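Side-chain contacts in Glyoxalase/bleomycin resistance protein/dioxygenase (Vibrio splendidus, PDB 2RK9), which probably acts as a metal-dependent enzyme or a small-molecule binder of the glyoxalase/bleomycin resistance/dioxygenase superfamily, its own substrate not being established: residues Q89-S94 and F120-P125; I82-L87 and L101-K106; S21-V26 and V48-E53. The protein carries 1 engineered substitution. All coordinates share one frame; numbering follows the deposited sequence.

Interaction 1 of 3, residues Q89-S94 and F120-P125; sequences QRVNES and FMVQTP. Engineered in segment 120-125: M121 (natural residue Ile).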
# COMPACT_ATOMS: atom_id res chain seq x y z
N GLN B 89 21.53 5.94 -4.38
CA GLN B 89 22.65 6.82 -4.10
C GLN B 89 22.18 8.17 -3.53
O GLN B 89 22.85 8.73 -2.66
CB GLN B 89 23.54 7.00 -5.34
CG GLN B 89 22.85 7.50 -6.56
CD GLN B 89 23.83 7.75 -7.70
OE1 GLN B 89 24.38 6.81 -8.29
NE2 GLN B 89 24.07 9.03 -7.99
N ARG B 90 21.02 8.66 -3.97
CA ARG B 90 20.52 9.93 -3.46
C ARG B 90 20.05 9.77 -2.01
O ARG B 90 20.29 10.65 -1.18
CB ARG B 90 19.37 10.47 -4.32
CG ARG B 90 18.94 11.87 -3.91
CD ARG B 90 17.91 12.50 -4.86
NE ARG B 90 16.73 11.65 -5.01
CZ ARG B 90 16.55 10.81 -6.02
NH1 ARG B 90 17.47 10.69 -6.97
NH2 ARG B 90 15.44 10.08 -6.08
N VAL B 91 19.40 8.65 -1.72
CA VAL B 91 18.91 8.39 -0.37
C VAL B 91 20.09 8.25 0.59
O VAL B 91 20.08 8.79 1.70
CB VAL B 91 18.08 7.09 -0.32
CG1 VAL B 91 17.70 6.76 1.13
CG2 VAL B 91 16.83 7.26 -1.16
N ASN B 92 21.11 7.54 0.13
CA ASN B 92 22.32 7.30 0.92
C ASN B 92 23.06 8.61 1.17
O ASN B 92 23.71 8.77 2.20
CB ASN B 92 23.22 6.34 0.15
CG ASN B 92 24.06 5.46 1.05
OD1 ASN B 92 24.88 4.69 0.56
ND2 ASN B 92 23.85 5.55 2.36
N GLU B 93 22.94 9.54 0.23
CA GLU B 93 23.60 10.84 0.34
C GLU B 93 22.89 11.83 1.24
O GLU B 93 23.49 12.39 2.16
CB GLU B 93 23.77 11.47 -1.05
CG GLU B 93 25.03 11.02 -1.75
CD GLU B 93 25.24 11.70 -3.09
OE1 GLU B 93 25.00 12.92 -3.21
OE2 GLU B 93 25.67 11.00 -4.03
N SER B 94 21.60 12.03 1.01
CA SER B 94 20.84 13.00 1.79
C SER B 94 20.03 12.48 2.98
O SER B 94 19.49 13.28 3.74
CB SER B 94 19.91 13.78 0.86
OG SER B 94 19.18 12.90 0.04
N PHE B 120 16.15 -2.21 -1.77
CA PHE B 120 16.62 -1.61 -0.54
C PHE B 120 15.36 -1.10 0.16
O PHE B 120 14.32 -0.94 -0.47
CB PHE B 120 17.64 -0.49 -0.79
CG PHE B 120 17.06 0.82 -1.23
CD1 PHE B 120 16.70 1.79 -0.30
CD2 PHE B 120 16.95 1.13 -2.58
CE1 PHE B 120 16.24 3.04 -0.70
CE2 PHE B 120 16.49 2.38 -3.00
CZ PHE B 120 16.14 3.34 -2.05
N MSE B 121 15.44 -0.91 1.46
CA MSE B 121 14.28 -0.43 2.19
C MSE B 121 14.58 0.87 2.89
O MSE B 121 15.68 1.10 3.37
CB MSE B 121 13.83 -1.45 3.24
CG MSE B 121 13.19 -2.70 2.65
SE MSE B 121 12.71 -3.96 4.02
CE MSE B 121 11.22 -2.99 4.78
N VAL B 122 13.57 1.73 2.94
CA VAL B 122 13.72 3.02 3.60
C VAL B 122 12.50 3.31 4.44
O VAL B 122 11.40 2.86 4.14
CB VAL B 122 13.90 4.17 2.57
CG1 VAL B 122 12.64 4.36 1.76
CG2 VAL B 122 14.28 5.45 3.28
N GLN B 123 12.71 4.05 5.52
CA GLN B 123 11.62 4.43 6.39
C GLN B 123 11.42 5.92 6.22
O GLN B 123 12.38 6.69 6.31
CB GLN B 123 11.95 4.12 7.85
CG GLN B 123 10.88 4.60 8.81
CD GLN B 123 11.20 4.29 10.24
OE1 GLN B 123 12.24 4.68 10.75
NE2 GLN B 123 10.31 3.57 10.91
N THR B 124 10.19 6.32 5.97
CA THR B 124 9.87 7.73 5.80
C THR B 124 9.80 8.36 7.19
O THR B 124 9.75 7.64 8.20
CB THR B 124 8.53 7.92 5.08
OG1 THR B 124 7.46 7.58 5.97
CG2 THR B 124 8.47 7.01 3.85
N PRO B 125 9.78 9.70 7.28
CA PRO B 125 9.72 10.37 8.58
C PRO B 125 8.58 9.90 9.49
O PRO B 125 8.73 9.87 10.72
CB PRO B 125 9.58 11.84 8.20
CG PRO B 125 10.32 11.92 6.87
CD PRO B 125 9.82 10.67 6.17

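Interaction 2 of 3, residues I82-L87 and L101-K106; sequences IDIEPL and LALESK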
# COMPACT_ATOMS: atom_id res chain seq x y z
N ILE B 82 12.15 2.13 -11.76
CA ILE B 82 12.79 1.93 -13.06
C ILE B 82 14.31 1.83 -12.97
O ILE B 82 14.93 0.97 -13.61
CB ILE B 82 12.45 3.09 -14.03
CG1 ILE B 82 10.94 3.12 -14.29
CG2 ILE B 82 13.18 2.92 -15.35
CD1 ILE B 82 10.50 4.25 -15.22
N ASP B 83 14.91 2.71 -12.18
CA ASP B 83 16.37 2.75 -12.04
C ASP B 83 16.71 2.91 -10.56
O ASP B 83 16.86 4.03 -10.07
CB ASP B 83 16.90 3.95 -12.82
CG ASP B 83 18.12 3.62 -13.65
OD1 ASP B 83 18.97 2.83 -13.18
OD2 ASP B 83 18.22 4.16 -14.77
N ILE B 84 16.87 1.79 -9.86
CA ILE B 84 17.14 1.80 -8.43
C ILE B 84 18.50 2.35 -8.00
O ILE B 84 18.62 2.93 -6.92
CB ILE B 84 16.93 0.38 -7.84
CG1 ILE B 84 16.67 0.47 -6.34
CG2 ILE B 84 18.15 -0.49 -8.12
CD1 ILE B 84 16.22 -0.86 -5.72
N GLU B 85 19.52 2.20 -8.83
CA GLU B 85 20.85 2.70 -8.49
C GLU B 85 20.88 4.20 -8.18
O GLU B 85 21.35 4.61 -7.11
CB GLU B 85 21.84 2.38 -9.61
CG GLU B 85 22.28 0.92 -9.64
CD GLU B 85 22.92 0.50 -8.34
OE1 GLU B 85 23.59 1.34 -7.70
OE2 GLU B 85 22.78 -0.69 -7.96
N PRO B 86 20.40 5.05 -9.11
CA PRO B 86 20.45 6.49 -8.79
C PRO B 86 19.56 6.86 -7.61
O PRO B 86 19.86 7.78 -6.85
CB PRO B 86 20.02 7.15 -10.10
CG PRO B 86 19.20 6.10 -10.79
CD PRO B 86 19.95 4.83 -10.49
N LEU B 87 18.46 6.14 -7.44
CA LEU B 87 17.57 6.41 -6.32
C LEU B 87 18.31 6.13 -5.01
O LEU B 87 18.35 6.97 -4.12
CB LEU B 87 16.32 5.52 -6.40
CG LEU B 87 15.38 5.50 -5.19
CD1 LEU B 87 14.91 6.90 -4.85
CD2 LEU B 87 14.18 4.60 -5.53
N LEU B 101 17.26 -1.14 5.02
CA LEU B 101 17.93 -2.31 4.46
C LEU B 101 18.78 -1.77 3.31
O LEU B 101 18.26 -1.08 2.43
CB LEU B 101 16.92 -3.32 3.92
CG LEU B 101 17.54 -4.59 3.33
CD1 LEU B 101 18.01 -5.50 4.43
CD2 LEU B 101 16.51 -5.33 2.49
N ALA B 102 20.08 -2.07 3.33
CA ALA B 102 20.99 -1.59 2.29
C ALA B 102 20.74 -2.28 0.95
O ALA B 102 20.23 -3.40 0.90
CB ALA B 102 22.43 -1.80 2.72
N LEU B 103 21.12 -1.59 -0.12
CA LEU B 103 20.94 -2.11 -1.48
C LEU B 103 21.56 -3.49 -1.61
O LEU B 103 22.69 -3.74 -1.18
CB LEU B 103 21.59 -1.17 -2.50
CG LEU B 103 21.30 -1.47 -3.97
CD1 LEU B 103 19.83 -1.26 -4.25
CD2 LEU B 103 22.15 -0.55 -4.83
N GLU B 104 20.80 -4.38 -2.24
CA GLU B 104 21.24 -5.75 -2.42
C GLU B 104 20.61 -6.35 -3.68
O GLU B 104 19.53 -5.94 -4.09
CB GLU B 104 20.80 -6.58 -1.22
CG GLU B 104 19.29 -6.64 -1.07
CD GLU B 104 18.81 -7.65 -0.05
OE1 GLU B 104 19.47 -8.70 0.11
OE2 GLU B 104 17.76 -7.41 0.58
N SER B 105 21.29 -7.32 -4.26
CA SER B 105 20.78 -8.02 -5.43
C SER B 105 20.31 -9.38 -4.93
O SER B 105 21.13 -10.20 -4.54
CB SER B 105 21.89 -8.23 -6.47
OG SER B 105 22.39 -7.00 -6.96
N LYS B 106 19.00 -9.61 -4.94
CA LYS B 106 18.45 -10.89 -4.50
C LYS B 106 18.09 -11.73 -5.72
O LYS B 106 17.43 -11.26 -6.64
CB LYS B 106 17.19 -10.67 -3.65
CG LYS B 106 17.44 -10.11 -2.27
CD LYS B 106 16.15 -10.06 -1.46
CE LYS B 106 15.64 -11.47 -1.15
NZ LYS B 106 14.29 -11.44 -0.51

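Interaction 3 of 3, residues S21-V26 and V48-E53; sequences SFFVDV and VDVMLE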
# COMPACT_ATOMS: atom_id res chain seq x y z
N SER B 21 -8.33 -16.48 4.48
CA SER B 21 -9.74 -16.82 4.30
C SER B 21 -10.58 -15.57 4.15
O SER B 21 -11.56 -15.56 3.41
CB SER B 21 -10.24 -17.64 5.49
OG SER B 21 -9.51 -18.85 5.59
N PHE B 22 -10.21 -14.52 4.87
CA PHE B 22 -10.96 -13.27 4.80
C PHE B 22 -10.87 -12.70 3.39
O PHE B 22 -11.87 -12.34 2.79
CB PHE B 22 -10.41 -12.25 5.78
CG PHE B 22 -11.20 -10.98 5.82
CD1 PHE B 22 -12.38 -10.91 6.55
CD2 PHE B 22 -10.78 -9.86 5.10
CE1 PHE B 22 -13.14 -9.75 6.57
CE2 PHE B 22 -11.53 -8.70 5.12
CZ PHE B 22 -12.71 -8.64 5.85
N PHE B 23 -9.65 -12.59 2.88
CA PHE B 23 -9.44 -12.05 1.55
C PHE B 23 -10.10 -12.90 0.47
O PHE B 23 -10.71 -12.37 -0.45
CB PHE B 23 -7.95 -11.90 1.25
CG PHE B 23 -7.36 -10.63 1.80
CD1 PHE B 23 -7.15 -10.48 3.16
CD2 PHE B 23 -7.08 -9.58 0.95
CE1 PHE B 23 -6.66 -9.28 3.67
CE2 PHE B 23 -6.59 -8.37 1.44
CZ PHE B 23 -6.38 -8.23 2.81
N VAL B 24 -9.96 -14.22 0.57
CA VAL B 24 -10.55 -15.10 -0.43
C VAL B 24 -12.07 -15.21 -0.28
O VAL B 24 -12.81 -14.92 -1.21
CB VAL B 24 -9.94 -16.53 -0.36
CG1 VAL B 24 -10.69 -17.47 -1.28
CG2 VAL B 24 -8.47 -16.50 -0.75
N ASP B 25 -12.54 -15.62 0.89
CA ASP B 25 -13.97 -15.80 1.10
C ASP B 25 -14.80 -14.52 1.13
O ASP B 25 -15.79 -14.39 0.40
CB ASP B 25 -14.22 -16.61 2.39
CG ASP B 25 -13.51 -17.95 2.39
OD1 ASP B 25 -13.29 -18.53 1.30
OD2 ASP B 25 -13.18 -18.45 3.50
N VAL B 26 -14.40 -13.56 1.97
CA VAL B 26 -15.15 -12.31 2.09
C VAL B 26 -14.94 -11.33 0.94
O VAL B 26 -15.90 -10.74 0.43
CB VAL B 26 -14.80 -11.59 3.41
CG1 VAL B 26 -15.59 -10.29 3.52
CG2 VAL B 26 -15.11 -12.50 4.61
N VAL B 48 -5.00 -6.50 -9.29
CA VAL B 48 -4.43 -5.68 -8.23
C VAL B 48 -3.92 -6.68 -7.18
O VAL B 48 -4.70 -7.44 -6.63
CB VAL B 48 -5.48 -4.74 -7.63
CG1 VAL B 48 -4.80 -3.73 -6.72
CG2 VAL B 48 -6.22 -4.02 -8.74
N ASP B 49 -2.62 -6.65 -6.92
CA ASP B 49 -2.01 -7.60 -6.00
C ASP B 49 -1.73 -7.14 -4.57
O ASP B 49 -1.54 -5.96 -4.30
CB ASP B 49 -0.70 -8.13 -6.60
CG ASP B 49 -0.86 -8.65 -8.02
OD1 ASP B 49 -1.98 -9.03 -8.41
OD2 ASP B 49 0.17 -8.71 -8.73
N VAL B 50 -1.71 -8.12 -3.66
CA VAL B 50 -1.41 -7.89 -2.25
C VAL B 50 -0.72 -9.14 -1.71
O VAL B 50 -1.01 -10.26 -2.14
CB VAL B 50 -2.70 -7.64 -1.41
CG1 VAL B 50 -3.61 -8.84 -1.47
CG2 VAL B 50 -2.33 -7.38 0.07
N MSE B 51 0.21 -8.94 -0.78
CA MSE B 51 0.93 -10.04 -0.16
C MSE B 51 0.59 -10.13 1.33
O MSE B 51 0.55 -9.12 2.03
CB MSE B 51 2.44 -9.86 -0.30
CG MSE B 51 2.95 -10.03 -1.70
SE MSE B 51 4.84 -9.67 -1.74
CE MSE B 51 4.76 -7.79 -2.21
N LEU B 52 0.35 -11.36 1.80
CA LEU B 52 0.07 -11.59 3.21
C LEU B 52 1.23 -12.40 3.78
O LEU B 52 1.70 -13.35 3.16
CB LEU B 52 -1.24 -12.37 3.38
CG LEU B 52 -2.51 -11.73 2.82
CD1 LEU B 52 -3.70 -12.62 3.14
CD2 LEU B 52 -2.70 -10.32 3.40
N GLU B 53 1.69 -12.01 4.96
CA GLU B 53 2.78 -12.72 5.60
C GLU B 53 2.49 -12.93 7.08
O GLU B 53 2.29 -11.96 7.82
CB GLU B 53 4.08 -11.94 5.43
CG GLU B 53 5.26 -12.66 6.02
CD GLU B 53 6.35 -12.90 4.99
OE1 GLU B 53 7.13 -11.96 4.73
OE2 GLU B 53 6.43 -14.03 4.45

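Interaction 1 of 3, residues Q89-S94 and F120-P125
V91 meets F120 and V122 with its two methyl groups, one for each partner. CG2 of V91 comes up to the far end of the F120 ring, 4.1 Å from CZ. The two side chains run at a slant to each other, and the methyl approaches the ring obliquely. CG1 of V91 touches the next inward-facing residue of the strand, with 4.2 Å to CG2 of V122. The first torsion of V91 explains the split: CG1 lies anti to the backbone N (chi1 174°), which swings CG2 to the side of the N and toward F120. With chi1 at 78°, CG of F120 stands between N and C, which puts CZ beside the V91 methyl.

Helix 84-94 packs here on one face of the sheet that contains strand 115-123. Strand 75-80, this helix, and strands 99-108, 115-123 and 129-135 follow each other in a βαβββ order, consistent with the vicinal oxygen chelate fold of the superfamily. F120 is held further by Y88, edge-to-face, and by the ring of F132. V122 and V91 also pack on F22 and L27 of the second subunit, respectively.

On the helix, S94 OG donates to R90 O at 2.8 Å. It arrives above the carbonyl plane, while S94 N reaches the same oxygen from the opposite face.

Interaction 2 of 3, residues I82-L87 and L101-K106
L103 is the residue of segment 101-106 that touches segment 82-87, meeting I84 and E85 in the first turn of helix 84-94. The segment starts at a corner, where the chain bends at L101. From there, the backbones of L101, E104 and K106 are hydrogen-bonded to M121, Q119 and Q117 of the neighbouring strand 115-123.

Two residues past the corner, L103 turns its side chain toward segment 82-87. Its CG is anti to the backbone N (chi1 -171°), which extends the side chain from the strand and presents both methyls to the helix. L103 CD1 is 3.9 Å from I84 CD1, with I84 CG1 slightly farther. The two side chains lie alongside, pointing opposite ways. The other methyl goes to the carboxylate of E85. L103 CD2 is 3.2 Å from E85 OE2, a close approach for a methyl and a carboxylate oxygen. The glutamate runs roughly perpendicular to the leucine. Its bend at chi2 (-59°) turns the carboxylate oxygens to the CD2 methyl. The contact thus joins the start of the helix to strand 99-108, an outermost strand of the sheet within this chain.

The chemistry is divided between the two methyls. I84 with L103 CD1 is an apolar contact that continues inward, since I84 also packs on F120. E85 with L103 CD2 is a polar group lying against a hydrocarbon. The carboxylate has its polar partner elsewhere, in a salt bridge from E85 OE2 to K118 NZ of strand 115-123. That salt bridge probably favours the charged form of the glutamate, and the leucine methyl may screen part of the surroundings of OE2.

Interaction 3 of 3, residues S21-V26 and V48-E53
This is a buried, apolar helix-on-sheet contact, in which F23 of helix 16-26 packs against V50 and L52 of strand 48-53. Both strand residues point toward the helix, being two apart, and the phenyl ring reaches across both.

L52 meets one part of the ring. Its CD2 lies over one face, 4.1 Å above the plane and offset toward the rim, with F23 CE1 as its nearest ring atom. The other methyl, CD1 of L52, is 4.1 Å from CD1 of F23. The leucine CG is anti to the carbonyl carbon (chi1 -59°), and both methyls are thereby turned to the ring. V50 approaches from the same side of the ring plane, but at the atom across the ring from CD1: V50 CG1 is 4.2 Å from F23 CE2 and comes to it obliquely. The phenylalanine side chain runs at a slant to each of the two aliphatic ones.

Strand 7-12 leads into helix 16-26, and strands 30-35, 40-45 and 48-53 follow, a βαβββ order, as in vicinal oxygen chelate proteins. Strand 48-53 lies between 40-45 and 7-12 in the sheet, and the helix packs on its face.

F29 also meets the F23 ring, edge-to-face, and V50 touches W79 of the second subunit. Near the end of segment 21-26, the backbone oxygen of D25 accepts a hydrogen bond from R90 NH2 of the second subunit. The helix has a wider pi-type turn at 22-26, and V26 CB lies over one face of the F22 ring, 4.0 Å above its plane.

How the interactions relate
Interactions 1 and 2 lie side by side, with centres 10 Å apart. They share helix 84-94 and reach the neighbouring strands 115-123 and 99-108. They touch directly, F120 against I84, and M121 N probably hydrogen-bonds to L101 O. Their segments alternate along the chain. Interaction 3 comes earlier and closes before the other two open. It lies on the opposite side of the chain's centre, about 30 Å from interaction 1 and 28 Å from interaction 2, centre to centre. All three reach the same sheet, with helix 84-94 and helix 16-26 each packed on it. Interactions 1 and 3 both touch the second subunit, so both of these helix-sheet contacts adjoin the dimer interface.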